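Local coordinates for protein thiosulfate reductase (Thermus thermophilus, PDB 2VPZ) that probably acts as a molybdenum oxidoreductase that reduces polysulfide or thiosulfate, binding molybdopterin guanine dinucleotide and a [4Fe-4S] cluster, at residues 58-63 with 507-512; 705-710 with 753-758; 489-494 with 541-546; 369-374 with 500-505. All coordinates share one frame; numbering follows the deposited sequence.

Interaction 1 of 4, residues 58-63 with 507-512; sequences VGNRVY and PAHEPL
N60 and H509 lie with their CA atoms 5.7 Å apart, where the chain at 59-62 meets that at 508-512 with their end-to-end directions 102° apart. The first segment is the turn of a beta hairpin, linking strands 52-57 and 62-67 of the three-stranded antiparallel sheet in the Fe4S4 domain. The hydrogen bond from V58 N to R61 O, 3.2 Å long, closes this turn. G59 has a positive phi there, which suits a glycine. The second segment is a loop that follows strand 501-503.

N60 carries most of the contact. Its backbone O lies over one face of the H509 imidazole, toward the rim, 3.5 Å from CE1. On the same side its amide nears the root of the side chain, ND2 3.5 Å from H509 CB. The amide and ring planes are 40° apart. H509 CG sits between its own backbone N and carbonyl carbon (chi1 75°), which brings the ring up beside N60. H509 ND1 is buried here and finds no polar partner. Y90 touches the H509 side chain, and its OH is hydrogen-bonded to V62 N.

At the margin, N60 OD1 stands 3.6 Å from E510 OE2, two oxygens that merely lie near each other. L512 CD1 passes alongside the same OD1. The apolar end is a methyl pair, V62 CG2 against A508 CB at 3.7 Å.

Interaction 2 of 4, residues 705-710 with 753-758; sequences LMRLAH and TGLAKR
L755 meets R707 with its two methyl groups and L708 with its CB. L755 CD2 sits over the centre of one face of the R707 guanidinium, 3.8 Å from R707 CZ. The arginine chain bends at chi3 (62°), which folds its head over the leucine. The other methyl, CD1, touches the backbone O of R707 at 3.4 Å. L708 runs antiparallel alongside L755, with L708 CD2 3.7 Å from L755 CB. With an alanine at L755 both methyls are gone; the R707 guanidinium would probably lose the carbon under its face and turn more freely, with a gap left at R707 O.

The contact joins a loop of the molybdopterin dinucleotide-binding domain, a family related to double-psi beta barrels, to helix 752-756 near the C terminus. W638 of helix 638-641 packs on both L708 and A756. Another protein chain of the assembly covers T753, A756 and K757.

The charged contacts involve R707 and R758. R707 NH1 and R758 NE are 4.4 Å apart, and the two guanidinium planes stand 80° to each other. The closeness of these like charges is probably eased by D93, whose OD1 makes a salt bridge with R758 NH2. D93 OD2 accepts a weak hydrogen bond from R707 N. The R758 head is hemmed in by aliphatic carbon: its NH1 lies 3.4 Å from L708 CD2, and its NH2 is 4.1 Å from R707 CD.

Interaction 3 of 4, residues 489-494 with 541-546; sequences YDDFVL and EEYLET
L544 sends one methyl to each of two aromatic rings. Its CD1 lies 3.7 Å from Y489 CD2, and its CD2 presses to 3.4 Å from F492 CE1. Beside this apolar core, E541 OE1 approaches Y489 CE1 at 3.6 Å, the carboxylate nearly perpendicular to the ring (85°).

On the other flank D491 meets Y543. D491 CG is anti to the backbone N (chi1 -174°), which swings the carboxylate to the edge of the tyrosine ring. OD1 lies in the ring plane, 3.5 Å from Y543 CE2. OD2 is 3.1 Å from Y543 OH, a possible hydrogen bond that is not settled.

The contact sets the chain leading into strand 493-495, the edge of a small antiparallel sheet, on helix 540-551. Further out, Y489 OH bonds K559 NZ. Y374 lies nearly parallel to the Y543 ring, and W537 meets that ring edge-to-face. D490 OD2 makes salt bridges with R505 and R488; the D490 side chain is about 7 Å from a bound molybdopterin guanine dinucleotide.

D491 OD1 makes a salt bridge with R547 of the same helix and takes a weak bond from F492 N. These partners probably favour the ionised carboxylate and fix its rotation beside Y543.

Interaction 4 of 4, residues 369-374 with 500-505; sequences PYLEKY and PFIQLR
I502, on the central strand of a three-stranded antiparallel sheet, is met by P369 and L371 of a long loop that crosses over it. P369 lies at the start of the strand, P369 CA being 5.0 Å from P500 CA. The two proline rings lie side by side, pointing opposite ways, with P369 CB 3.7 Å from P500 CB. The next ring carbon, P369 CG, rests 3.3 Å from the backbone O of F501. P369 CB also touches I502 CG1 at 3.9 Å.

I502 reaches further along the loop with its terminal methyl. Its chi2 of 169° extends the longer branch, and CD1 ends 3.9 Å from L371 CG. The same methyl lies 3.7 Å from the backbone O of Y370, which is hydrogen-bonded to Q566 NE2.

Strand 501-503 runs between strands 493-495 and 563-565, within the molybdopterin oxidoreductase family region. L494 and L564 from these neighbours flank I502. L551 of helix 540-551 touches both L371 and I502, and so helix, loop and sheet share one apolar cluster. Cutting I502 back to an alanine is likely to open a gap among P369, L371 and L551, leaving the L371 side chain without its partner on the strand.

The F501 side chain leaves the backbone away from the loop; it is about 8 Å from the side chain of C51, a cluster-binding cysteine. Its ring meets H497 edge-to-face.

In the fold
From the N terminus, interaction 1 opens first, at the hairpin turn 58-63, and closes 444 residues later at 507-512. It brings the Fe4S4 domain to the loop after strand 501-503. Interaction 4 falls wholly within that span and joins 369-374 to 500-505. Interaction 3 starts at 489-494, inside both loops, and ends at 541-546, beyond both, so it crosses each. Interactions 3 and 4 share a sheet, where the backbone pairing of V493 with Q503 joins strands 493-495 and 501-503. Y489 packing on P507 connects interactions 3 and 1. Interaction 2 follows in series, closing a short loop between the dinucleotide-binding domain and the C-terminal helix 752-756.

Interaction 1 of 4, residues 58-63 with 507-512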
loop_
_atom_site.group_PDB
_atom_site.type_symbol
_atom_site.label_atom_id
_atom_site.label_comp_id
_atom_site.label_asym_id
_atom_site.label_seq_id
_atom_site.Cartn_x
_atom_site.Cartn_y
_atom_site.Cartn_z
ATOM N N VAL A 58 44.484 13.225 -0.245
ATOM C CA VAL A 58 45.514 12.230 0.138
ATOM C C VAL A 58 46.613 12.507 -0.925
ATOM O O VAL A 58 46.497 12.078 -2.069
ATOM C CB VAL A 58 45.018 10.730 0.000
ATOM C CG1 VAL A 58 46.237 9.770 0.077
ATOM C CG2 VAL A 58 43.993 10.404 1.111
ATOM N N GLY A 59 47.670 13.217 -0.564
ATOM C CA GLY A 59 48.659 13.563 -1.557
ATOM C C GLY A 59 48.044 14.603 -2.500
ATOM O O GLY A 59 47.261 15.457 -2.060
ATOM N N ASN A 60 48.345 14.515 -3.802
ATOM C CA ASN A 60 47.843 15.451 -4.818
ATOM C C ASN A 60 46.474 15.120 -5.401
ATOM O O ASN A 60 46.267 15.261 -6.607
ATOM C CB ASN A 60 48.860 15.580 -5.970
ATOM C CG ASN A 60 49.900 16.665 -5.733
ATOM O OD1 ASN A 60 50.876 16.806 -6.497
ATOM N ND2 ASN A 60 49.695 17.440 -4.686
ATOM N N ARG A 61 45.533 14.699 -4.568
ATOM C CA ARG A 61 44.235 14.334 -5.103
ATOM C C ARG A 61 43.060 14.361 -4.106
ATOM O O ARG A 61 43.101 13.714 -3.053
ATOM C CB ARG A 61 44.331 12.957 -5.780
ATOM C CG ARG A 61 43.000 12.244 -5.995
ATOM C CD ARG A 61 42.550 12.144 -7.457
ATOM N NE ARG A 61 41.455 11.187 -7.584
ATOM C CZ ARG A 61 41.500 10.025 -8.232
ATOM N NH1 ARG A 61 42.612 9.652 -8.851
ATOM N NH2 ARG A 61 40.440 9.220 -8.232
ATOM N N VAL A 62 42.033 15.127 -4.461
ATOM C CA VAL A 62 40.825 15.276 -3.665
ATOM C C VAL A 62 39.850 14.091 -3.948
ATOM O O VAL A 62 39.223 14.030 -5.011
ATOM C CB VAL A 62 40.139 16.668 -3.978
ATOM C CG1 VAL A 62 38.757 16.751 -3.306
ATOM C CG2 VAL A 62 41.056 17.830 -3.510
ATOM N N TYR A 63 39.749 13.153 -3.004
ATOM C CA TYR A 63 38.889 11.968 -3.122
ATOM C C TYR A 63 37.417 12.157 -2.736
ATOM O O TYR A 63 36.521 11.481 -3.274
ATOM C CB TYR A 63 39.459 10.797 -2.285
ATOM C CG TYR A 63 40.634 10.095 -2.931
ATOM C CD1 TYR A 63 41.950 10.401 -2.561
ATOM C CD2 TYR A 63 40.432 9.167 -3.962
ATOM C CE1 TYR A 63 43.045 9.804 -3.207
ATOM C CE2 TYR A 63 41.511 8.565 -4.618
ATOM C CZ TYR A 63 42.821 8.886 -4.237
ATOM O OH TYR A 63 43.891 8.318 -4.877
ATOM N N PRO A 507 43.967 26.433 -1.093
ATOM C CA PRO A 507 44.288 25.274 -1.944
ATOM C C PRO A 507 44.222 23.940 -1.157
ATOM O O PRO A 507 44.534 23.911 0.041
ATOM C CB PRO A 507 45.710 25.535 -2.424
ATOM C CG PRO A 507 45.915 27.038 -2.331
ATOM C CD PRO A 507 44.865 27.571 -1.351
ATOM N N ALA A 508 43.812 22.860 -1.820
ATOM C CA ALA A 508 43.820 21.531 -1.192
ATOM C C ALA A 508 45.166 20.857 -1.573
ATOM O O ALA A 508 45.603 19.912 -0.911
ATOM C CB ALA A 508 42.607 20.661 -1.674
ATOM N N HIS A 509 45.814 21.382 -2.615
ATOM C CA HIS A 509 47.115 20.893 -3.137
ATOM C C HIS A 509 47.581 21.848 -4.264
ATOM O O HIS A 509 46.749 22.604 -4.758
ATOM C CB HIS A 509 47.011 19.397 -3.632
ATOM C CG HIS A 509 46.300 19.193 -4.936
ATOM N ND1 HIS A 509 45.125 18.509 -5.041
ATOM C CD2 HIS A 509 46.639 19.513 -6.196
ATOM C CE1 HIS A 509 44.764 18.414 -6.308
ATOM N NE2 HIS A 509 45.673 19.021 -7.038
ATOM N N GLU A 510 48.849 21.823 -4.674
ATOM C CA GLU A 510 49.334 22.716 -5.741
ATOM C C GLU A 510 48.924 22.404 -7.161
ATOM O O GLU A 510 48.752 21.217 -7.522
ATOM C CB GLU A 510 50.879 22.916 -5.751
ATOM C CG GLU A 510 51.748 21.769 -5.168
ATOM C CD GLU A 510 52.669 21.041 -6.192
ATOM O OE1 GLU A 510 53.274 21.725 -7.054
ATOM O OE2 GLU A 510 52.799 19.790 -6.082
ATOM N N PRO A 511 48.754 23.461 -8.010
ATOM C CA PRO A 511 48.361 23.321 -9.415
ATOM C C PRO A 511 49.088 22.148 -10.112
ATOM O O PRO A 511 50.196 21.758 -9.714
ATOM C CB PRO A 511 48.709 24.678 -10.003
ATOM C CG PRO A 511 48.439 25.657 -8.881
ATOM C CD PRO A 511 48.819 24.877 -7.604
ATOM N N LEU A 512 48.495 21.586 -11.160
ATOM C CA LEU A 512 49.105 20.464 -11.869
ATOM C C LEU A 512 49.646 20.876 -13.253
ATOM O O LEU A 512 49.166 21.857 -13.845
ATOM C CB LEU A 512 48.094 19.266 -11.934
ATOM C CG LEU A 512 48.001 18.169 -10.823
ATOM C CD1 LEU A 512 48.690 18.657 -9.537
ATOM C CD2 LEU A 512 46.536 17.737 -10.531
#

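Interaction 2 of 4, residues 705-710 with 753-758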
loop_
_atom_site.group_PDB
_atom_site.type_symbol
_atom_site.label_atom_id
_atom_site.label_comp_id
_atom_site.label_asym_id
_atom_site.label_seq_id
_atom_site.Cartn_x
_atom_site.Cartn_y
_atom_site.Cartn_z
ATOM N N LEU A 705 38.216 17.032 -28.695
ATOM C CA LEU A 705 39.221 16.896 -27.649
ATOM C C LEU A 705 38.623 16.603 -26.259
ATOM O O LEU A 705 39.314 16.055 -25.407
ATOM C CB LEU A 705 40.195 18.091 -27.674
ATOM C CG LEU A 705 41.076 18.195 -28.956
ATOM C CD1 LEU A 705 41.907 19.496 -28.935
ATOM C CD2 LEU A 705 41.994 16.961 -29.097
ATOM N N MET A 706 37.363 17.000 -26.029
ATOM C CA MET A 706 36.648 16.623 -24.768
ATOM C C MET A 706 36.044 15.264 -25.289
ATOM O O MET A 706 34.940 15.207 -25.827
ATOM C CB MET A 706 35.544 17.629 -24.352
ATOM C CG MET A 706 36.010 18.986 -23.736
ATOM S SD MET A 706 34.641 20.187 -23.479
ATOM C CE MET A 706 33.874 19.587 -21.960
ATOM N N ARG A 707 36.805 14.180 -25.116
ATOM C CA ARG A 707 36.438 12.875 -25.624
ATOM C C ARG A 707 35.105 12.210 -25.175
ATOM O O ARG A 707 34.489 11.495 -25.981
ATOM C CB ARG A 707 37.675 11.918 -25.545
ATOM C CG ARG A 707 38.903 12.428 -26.397
ATOM C CD ARG A 707 39.917 11.317 -26.779
ATOM N NE ARG A 707 39.334 10.262 -27.628
ATOM C CZ ARG A 707 39.657 8.965 -27.585
ATOM N NH1 ARG A 707 40.571 8.527 -26.729
ATOM N NH2 ARG A 707 39.036 8.100 -28.383
ATOM N N LEU A 708 34.614 12.421 -23.957
ATOM C CA LEU A 708 33.280 11.874 -23.614
ATOM C C LEU A 708 32.073 12.816 -23.709
ATOM O O LEU A 708 30.978 12.404 -23.344
ATOM C CB LEU A 708 33.214 11.113 -22.248
ATOM C CG LEU A 708 34.211 11.360 -21.137
ATOM C CD1 LEU A 708 33.790 10.624 -19.835
ATOM C CD2 LEU A 708 35.613 10.901 -21.604
ATOM N N ALA A 709 32.231 14.064 -24.136
ATOM C CA ALA A 709 31.085 14.972 -24.293
ATOM C C ALA A 709 30.770 15.166 -25.786
ATOM O O ALA A 709 29.634 15.515 -26.175
ATOM C CB ALA A 709 31.332 16.361 -23.611
ATOM N N HIS A 710 31.792 14.891 -26.598
ATOM C CA HIS A 710 31.736 14.971 -28.078
ATOM C C HIS A 710 30.764 14.016 -28.781
ATOM O O HIS A 710 30.903 12.792 -28.702
ATOM C CB HIS A 710 33.107 14.764 -28.801
ATOM C CG HIS A 710 33.068 14.956 -30.274
ATOM N ND1 HIS A 710 32.858 16.173 -30.841
ATOM C CD2 HIS A 710 33.116 14.084 -31.286
ATOM C CE1 HIS A 710 32.771 16.057 -32.147
ATOM N NE2 HIS A 710 32.929 14.786 -32.449
ATOM N N THR A 753 32.264 3.906 -20.738
ATOM C CA THR A 753 33.028 3.208 -19.682
ATOM C C THR A 753 34.504 3.071 -20.133
ATOM O O THR A 753 35.428 3.307 -19.343
ATOM C CB THR A 753 32.403 1.796 -19.330
ATOM O OG1 THR A 753 31.097 1.960 -18.793
ATOM C CG2 THR A 753 33.259 1.035 -18.308
ATOM N N GLY A 754 34.714 2.715 -21.400
ATOM C CA GLY A 754 36.050 2.615 -21.965
ATOM C C GLY A 754 36.806 3.924 -21.759
ATOM O O GLY A 754 37.887 3.938 -21.168
ATOM N N LEU A 755 36.242 5.032 -22.237
ATOM C CA LEU A 755 36.817 6.378 -22.048
ATOM C C LEU A 755 36.961 6.743 -20.537
ATOM O O LEU A 755 38.037 7.161 -20.096
ATOM C CB LEU A 755 35.963 7.444 -22.757
ATOM C CG LEU A 755 35.964 7.401 -24.289
ATOM C CD1 LEU A 755 34.813 8.254 -24.873
ATOM C CD2 LEU A 755 37.331 7.878 -24.796
ATOM N N ALA A 756 35.901 6.585 -19.746
ATOM C CA ALA A 756 35.968 6.872 -18.303
ATOM C C ALA A 756 37.098 6.107 -17.599
ATOM O O ALA A 756 37.602 6.547 -16.567
ATOM C CB ALA A 756 34.618 6.559 -17.594
ATOM N N LYS A 757 37.503 4.966 -18.146
ATOM C CA LYS A 757 38.584 4.185 -17.523
ATOM C C LYS A 757 40.023 4.619 -17.806
ATOM O O LYS A 757 40.932 4.035 -17.214
ATOM C CB LYS A 757 38.484 2.691 -17.841
ATOM C CG LYS A 757 37.431 1.917 -17.092
ATOM C CD LYS A 757 37.296 0.534 -17.699
ATOM C CE LYS A 757 36.030 -0.158 -17.238
ATOM N NZ LYS A 757 36.223 -1.035 -16.037
ATOM N N ARG A 758 40.239 5.586 -18.708
ATOM C CA ARG A 758 41.586 6.091 -18.995
ATOM C C ARG A 758 42.152 6.579 -17.659
ATOM O O ARG A 758 41.509 7.396 -17.003
ATOM C CB ARG A 758 41.566 7.277 -19.969
ATOM C CG ARG A 758 41.234 6.955 -21.400
ATOM C CD ARG A 758 40.142 7.910 -21.846
ATOM N NE ARG A 758 40.656 9.170 -22.356
ATOM C CZ ARG A 758 40.112 10.376 -22.216
ATOM N NH1 ARG A 758 38.984 10.566 -21.542
ATOM N NH2 ARG A 758 40.701 11.403 -22.806
#

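Interaction 3 of 4, residues 489-494 with 541-546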
loop_
_atom_site.group_PDB
_atom_site.type_symbol
_atom_site.label_atom_id
_atom_site.label_comp_id
_atom_site.label_asym_id
_atom_site.label_seq_id
_atom_site.Cartn_x
_atom_site.Cartn_y
_atom_site.Cartn_z
ATOM N N TYR A 489 43.679 29.751 -4.635
ATOM C CA TYR A 489 43.164 30.689 -3.591
ATOM C C TYR A 489 42.330 31.671 -4.443
ATOM O O TYR A 489 42.652 31.902 -5.610
ATOM C CB TYR A 489 44.223 31.589 -2.911
ATOM C CG TYR A 489 44.825 31.159 -1.575
ATOM C CD1 TYR A 489 46.174 30.799 -1.503
ATOM C CD2 TYR A 489 44.070 31.136 -0.385
ATOM C CE1 TYR A 489 46.776 30.425 -0.298
ATOM C CE2 TYR A 489 44.662 30.754 0.846
ATOM C CZ TYR A 489 46.023 30.400 0.881
ATOM O OH TYR A 489 46.630 30.034 2.065
ATOM N N ASP A 490 41.270 32.233 -3.885
ATOM C CA ASP A 490 40.476 33.259 -4.583
ATOM C C ASP A 490 40.149 34.377 -3.564
ATOM O O ASP A 490 40.180 34.138 -2.354
ATOM C CB ASP A 490 39.146 32.716 -5.173
ATOM C CG ASP A 490 39.283 32.183 -6.622
ATOM O OD1 ASP A 490 39.785 32.933 -7.482
ATOM O OD2 ASP A 490 38.883 31.028 -6.886
ATOM N N ASP A 491 39.895 35.593 -4.061
ATOM C CA ASP A 491 39.497 36.741 -3.213
ATOM C C ASP A 491 38.184 36.216 -2.532
ATOM O O ASP A 491 37.495 35.354 -3.098
ATOM C CB ASP A 491 39.226 37.984 -4.124
ATOM C CG ASP A 491 38.942 39.304 -3.320
ATOM O OD1 ASP A 491 38.932 39.283 -2.071
ATOM O OD2 ASP A 491 38.726 40.359 -3.978
ATOM N N PHE A 492 37.871 36.709 -1.340
ATOM C CA PHE A 492 36.689 36.290 -0.573
ATOM C C PHE A 492 35.350 36.370 -1.278
ATOM O O PHE A 492 35.158 37.154 -2.212
ATOM C CB PHE A 492 36.563 37.042 0.766
ATOM C CG PHE A 492 37.784 37.015 1.644
ATOM C CD1 PHE A 492 38.857 37.874 1.375
ATOM C CD2 PHE A 492 37.868 36.146 2.727
ATOM C CE1 PHE A 492 40.013 37.863 2.163
ATOM C CE2 PHE A 492 39.024 36.117 3.536
ATOM C CZ PHE A 492 40.104 36.977 3.241
ATOM N N VAL A 493 34.422 35.557 -0.781
ATOM C CA VAL A 493 33.051 35.464 -1.286
ATOM C C VAL A 493 32.079 36.009 -0.215
ATOM O O VAL A 493 31.895 35.419 0.866
ATOM C CB VAL A 493 32.716 33.971 -1.692
ATOM C CG1 VAL A 493 31.210 33.797 -1.943
ATOM C CG2 VAL A 493 33.540 33.581 -2.959
ATOM N N LEU A 494 31.476 37.162 -0.515
ATOM C CA LEU A 494 30.525 37.816 0.396
ATOM C C LEU A 494 29.079 37.499 0.019
ATOM O O LEU A 494 28.699 37.642 -1.140
ATOM C CB LEU A 494 30.748 39.358 0.420
ATOM C CG LEU A 494 32.158 39.980 0.496
ATOM C CD1 LEU A 494 32.102 41.503 0.801
ATOM C CD2 LEU A 494 32.996 39.256 1.568
ATOM N N GLU A 541 48.097 35.957 -0.537
ATOM C CA GLU A 541 47.961 35.883 0.935
ATOM C C GLU A 541 48.288 37.246 1.577
ATOM O O GLU A 541 47.824 37.563 2.677
ATOM C CB GLU A 541 48.795 34.741 1.601
ATOM C CG GLU A 541 50.168 34.443 1.030
ATOM C CD GLU A 541 50.181 33.184 0.147
ATOM O OE1 GLU A 541 49.785 32.112 0.661
ATOM O OE2 GLU A 541 50.572 33.279 -1.043
ATOM N N GLU A 542 49.065 38.059 0.859
ATOM C CA GLU A 542 49.452 39.416 1.283
ATOM C C GLU A 542 48.158 40.266 1.260
ATOM O O GLU A 542 47.810 41.003 2.213
ATOM C CB GLU A 542 50.467 39.987 0.287
ATOM C CG GLU A 542 51.746 40.581 0.855
ATOM C CD GLU A 542 52.247 41.750 0.002
ATOM O OE1 GLU A 542 51.837 42.898 0.281
ATOM O OE2 GLU A 542 52.999 41.495 -0.967
ATOM N N TYR A 543 47.456 40.108 0.142
ATOM C CA TYR A 543 46.184 40.722 -0.210
ATOM C C TYR A 543 45.064 40.304 0.801
ATOM O O TYR A 543 44.310 41.161 1.290
ATOM C CB TYR A 543 45.800 40.299 -1.646
ATOM C CG TYR A 543 44.491 40.870 -2.200
ATOM C CD1 TYR A 543 44.479 42.057 -2.947
ATOM C CD2 TYR A 543 43.263 40.244 -1.939
ATOM C CE1 TYR A 543 43.270 42.612 -3.416
ATOM C CE2 TYR A 543 42.046 40.782 -2.398
ATOM C CZ TYR A 543 42.053 41.968 -3.135
ATOM O OH TYR A 543 40.861 42.506 -3.579
ATOM N N LEU A 544 44.984 39.008 1.108
ATOM C CA LEU A 544 43.997 38.439 2.025
ATOM C C LEU A 544 44.266 38.849 3.512
ATOM O O LEU A 544 43.319 38.995 4.293
ATOM C CB LEU A 544 43.893 36.886 1.822
ATOM C CG LEU A 544 43.667 36.285 0.401
ATOM C CD1 LEU A 544 43.927 34.759 0.364
ATOM C CD2 LEU A 544 42.240 36.600 -0.112
ATOM N N GLU A 545 45.529 39.064 3.889
ATOM C CA GLU A 545 45.885 39.494 5.272
ATOM C C GLU A 545 45.399 40.943 5.591
ATOM O O GLU A 545 45.033 41.222 6.728
ATOM C CB GLU A 545 47.404 39.365 5.563
ATOM C CG GLU A 545 48.018 37.935 5.492
ATOM C CD GLU A 545 48.081 37.182 6.836
ATOM O OE1 GLU A 545 47.187 37.380 7.682
ATOM O OE2 GLU A 545 49.033 36.366 7.015
ATOM N N THR A 546 45.398 41.829 4.589
ATOM C CA THR A 546 44.960 43.226 4.717
ATOM C C THR A 546 43.445 43.375 5.073
ATOM O O THR A 546 43.085 44.114 6.020
ATOM C CB THR A 546 45.344 44.028 3.386
ATOM O OG1 THR A 546 46.729 44.359 3.405
ATOM C CG2 THR A 546 44.474 45.273 3.208
#

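Interaction 4 of 4, residues 369-374 with 500-505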
loop_
_atom_site.group_PDB
_atom_site.type_symbol
_atom_site.label_atom_id
_atom_site.label_comp_id
_atom_site.label_asym_id
_atom_site.label_seq_id
_atom_site.Cartn_x
_atom_site.Cartn_y
_atom_site.Cartn_z
ATOM N N PRO A 369 27.662 41.706 3.848
ATOM C CA PRO A 369 28.604 41.785 4.977
ATOM C C PRO A 369 29.661 42.916 4.929
ATOM O O PRO A 369 29.895 43.502 3.871
ATOM C CB PRO A 369 29.250 40.396 5.023
ATOM C CG PRO A 369 29.146 39.875 3.612
ATOM C CD PRO A 369 27.893 40.514 3.017
ATOM N N TYR A 370 30.287 43.223 6.069
ATOM C CA TYR A 370 31.350 44.224 6.106
ATOM C C TYR A 370 32.763 43.569 6.039
ATOM O O TYR A 370 33.164 42.822 6.934
ATOM C CB TYR A 370 31.269 45.153 7.352
ATOM C CG TYR A 370 32.480 46.089 7.477
ATOM C CD1 TYR A 370 32.687 47.134 6.561
ATOM C CD2 TYR A 370 33.468 45.864 8.442
ATOM C CE1 TYR A 370 33.858 47.928 6.597
ATOM C CE2 TYR A 370 34.644 46.645 8.492
ATOM C CZ TYR A 370 34.836 47.680 7.565
ATOM O OH TYR A 370 35.976 48.460 7.608
ATOM N N LEU A 371 33.477 43.796 4.938
ATOM C CA LEU A 371 34.859 43.327 4.724
ATOM C C LEU A 371 35.354 44.467 3.876
ATOM O O LEU A 371 34.860 44.720 2.776
ATOM C CB LEU A 371 35.003 42.014 3.945
ATOM C CG LEU A 371 36.169 41.047 4.304
ATOM C CD1 LEU A 371 36.808 40.558 3.012
ATOM C CD2 LEU A 371 37.258 41.679 5.187
ATOM N N GLU A 372 36.340 45.153 4.396
ATOM C CA GLU A 372 36.849 46.322 3.749
ATOM C C GLU A 372 37.748 46.053 2.537
ATOM O O GLU A 372 38.588 45.157 2.575
ATOM C CB GLU A 372 37.461 47.141 4.872
ATOM C CG GLU A 372 38.676 47.894 4.606
ATOM C CD GLU A 372 38.641 49.154 5.416
ATOM O OE1 GLU A 372 39.367 49.245 6.437
ATOM O OE2 GLU A 372 37.839 50.033 5.024
ATOM N N LYS A 373 37.529 46.790 1.444
ATOM C CA LYS A 373 38.312 46.599 0.222
ATOM C C LYS A 373 39.810 46.829 0.441
ATOM O O LYS A 373 40.208 47.461 1.419
ATOM C CB LYS A 373 37.779 47.483 -0.932
ATOM C CG LYS A 373 36.493 46.944 -1.592
ATOM C CD LYS A 373 35.851 47.938 -2.561
ATOM C CE LYS A 373 36.651 48.087 -3.871
ATOM N NZ LYS A 373 36.524 46.930 -4.851
ATOM N N TYR A 374 40.640 46.280 -0.438
ATOM C CA TYR A 374 42.083 46.456 -0.338
ATOM C C TYR A 374 42.305 47.894 -0.862
ATOM O O TYR A 374 41.823 48.194 -1.961
ATOM C CB TYR A 374 42.787 45.421 -1.212
ATOM C CG TYR A 374 44.286 45.461 -1.106
ATOM C CD1 TYR A 374 44.975 44.518 -0.352
ATOM C CD2 TYR A 374 45.021 46.444 -1.776
ATOM C CE1 TYR A 374 46.372 44.538 -0.264
ATOM C CE2 TYR A 374 46.430 46.485 -1.699
ATOM C CZ TYR A 374 47.104 45.523 -0.942
ATOM O OH TYR A 374 48.490 45.513 -0.866
ATOM N N PRO A 500 24.350 38.022 7.122
ATOM C CA PRO A 500 25.447 38.153 6.143
ATOM C C PRO A 500 26.689 37.340 6.496
ATOM O O PRO A 500 27.020 37.258 7.670
ATOM C CB PRO A 500 25.776 39.648 6.121
ATOM C CG PRO A 500 24.620 40.344 6.785
ATOM C CD PRO A 500 24.037 39.311 7.755
ATOM N N PHE A 501 27.386 36.754 5.523
ATOM C CA PHE A 501 28.595 36.012 5.827
ATOM C C PHE A 501 29.716 36.116 4.788
ATOM O O PHE A 501 29.502 36.565 3.655
ATOM C CB PHE A 501 28.285 34.533 6.210
ATOM C CG PHE A 501 27.547 33.725 5.130
ATOM C CD1 PHE A 501 28.247 32.865 4.268
ATOM C CD2 PHE A 501 26.153 33.823 4.982
ATOM C CE1 PHE A 501 27.578 32.109 3.267
ATOM C CE2 PHE A 501 25.458 33.081 3.991
ATOM C CZ PHE A 501 26.175 32.222 3.130
ATOM N N ILE A 502 30.915 35.714 5.185
ATOM C CA ILE A 502 32.116 35.766 4.362
ATOM C C ILE A 502 32.759 34.366 4.269
ATOM O O ILE A 502 32.935 33.693 5.291
ATOM C CB ILE A 502 33.133 36.806 4.989
ATOM C CG1 ILE A 502 32.452 38.159 5.160
ATOM C CG2 ILE A 502 34.410 36.916 4.120
ATOM C CD1 ILE A 502 33.239 39.198 6.003
ATOM N N GLN A 503 33.083 33.919 3.056
ATOM C CA GLN A 503 33.716 32.602 2.878
ATOM C C GLN A 503 35.131 32.698 2.296
ATOM O O GLN A 503 35.424 33.620 1.540
ATOM C CB GLN A 503 32.871 31.687 1.983
ATOM C CG GLN A 503 31.361 31.850 2.056
ATOM C CD GLN A 503 30.589 30.734 1.351
ATOM O OE1 GLN A 503 29.736 30.079 1.947
ATOM N NE2 GLN A 503 30.902 30.510 0.077
ATOM N N LEU A 504 35.983 31.734 2.640
ATOM C CA LEU A 504 37.369 31.653 2.160
ATOM C C LEU A 504 37.747 30.245 1.634
ATOM O O LEU A 504 37.477 29.240 2.300
ATOM C CB LEU A 504 38.397 32.056 3.257
ATOM C CG LEU A 504 39.901 32.298 2.954
ATOM C CD1 LEU A 504 40.766 31.048 3.216
ATOM C CD2 LEU A 504 40.076 32.780 1.497
ATOM N N ARG A 505 38.333 30.185 0.434
ATOM C CA ARG A 505 38.806 28.935 -0.151
ATOM C C ARG A 505 40.351 28.953 -0.171
ATOM O O ARG A 505 41.001 29.951 -0.554
ATOM C CB ARG A 505 38.229 28.632 -1.559
ATOM C CG ARG A 505 38.922 29.273 -2.779
ATOM C CD ARG A 505 38.706 28.475 -4.101
ATOM N NE ARG A 505 37.320 28.111 -4.363
ATOM C CZ ARG A 505 36.571 28.530 -5.384
ATOM N NH1 ARG A 505 37.072 29.356 -6.282
ATOM N NH2 ARG A 505 35.300 28.129 -5.503
#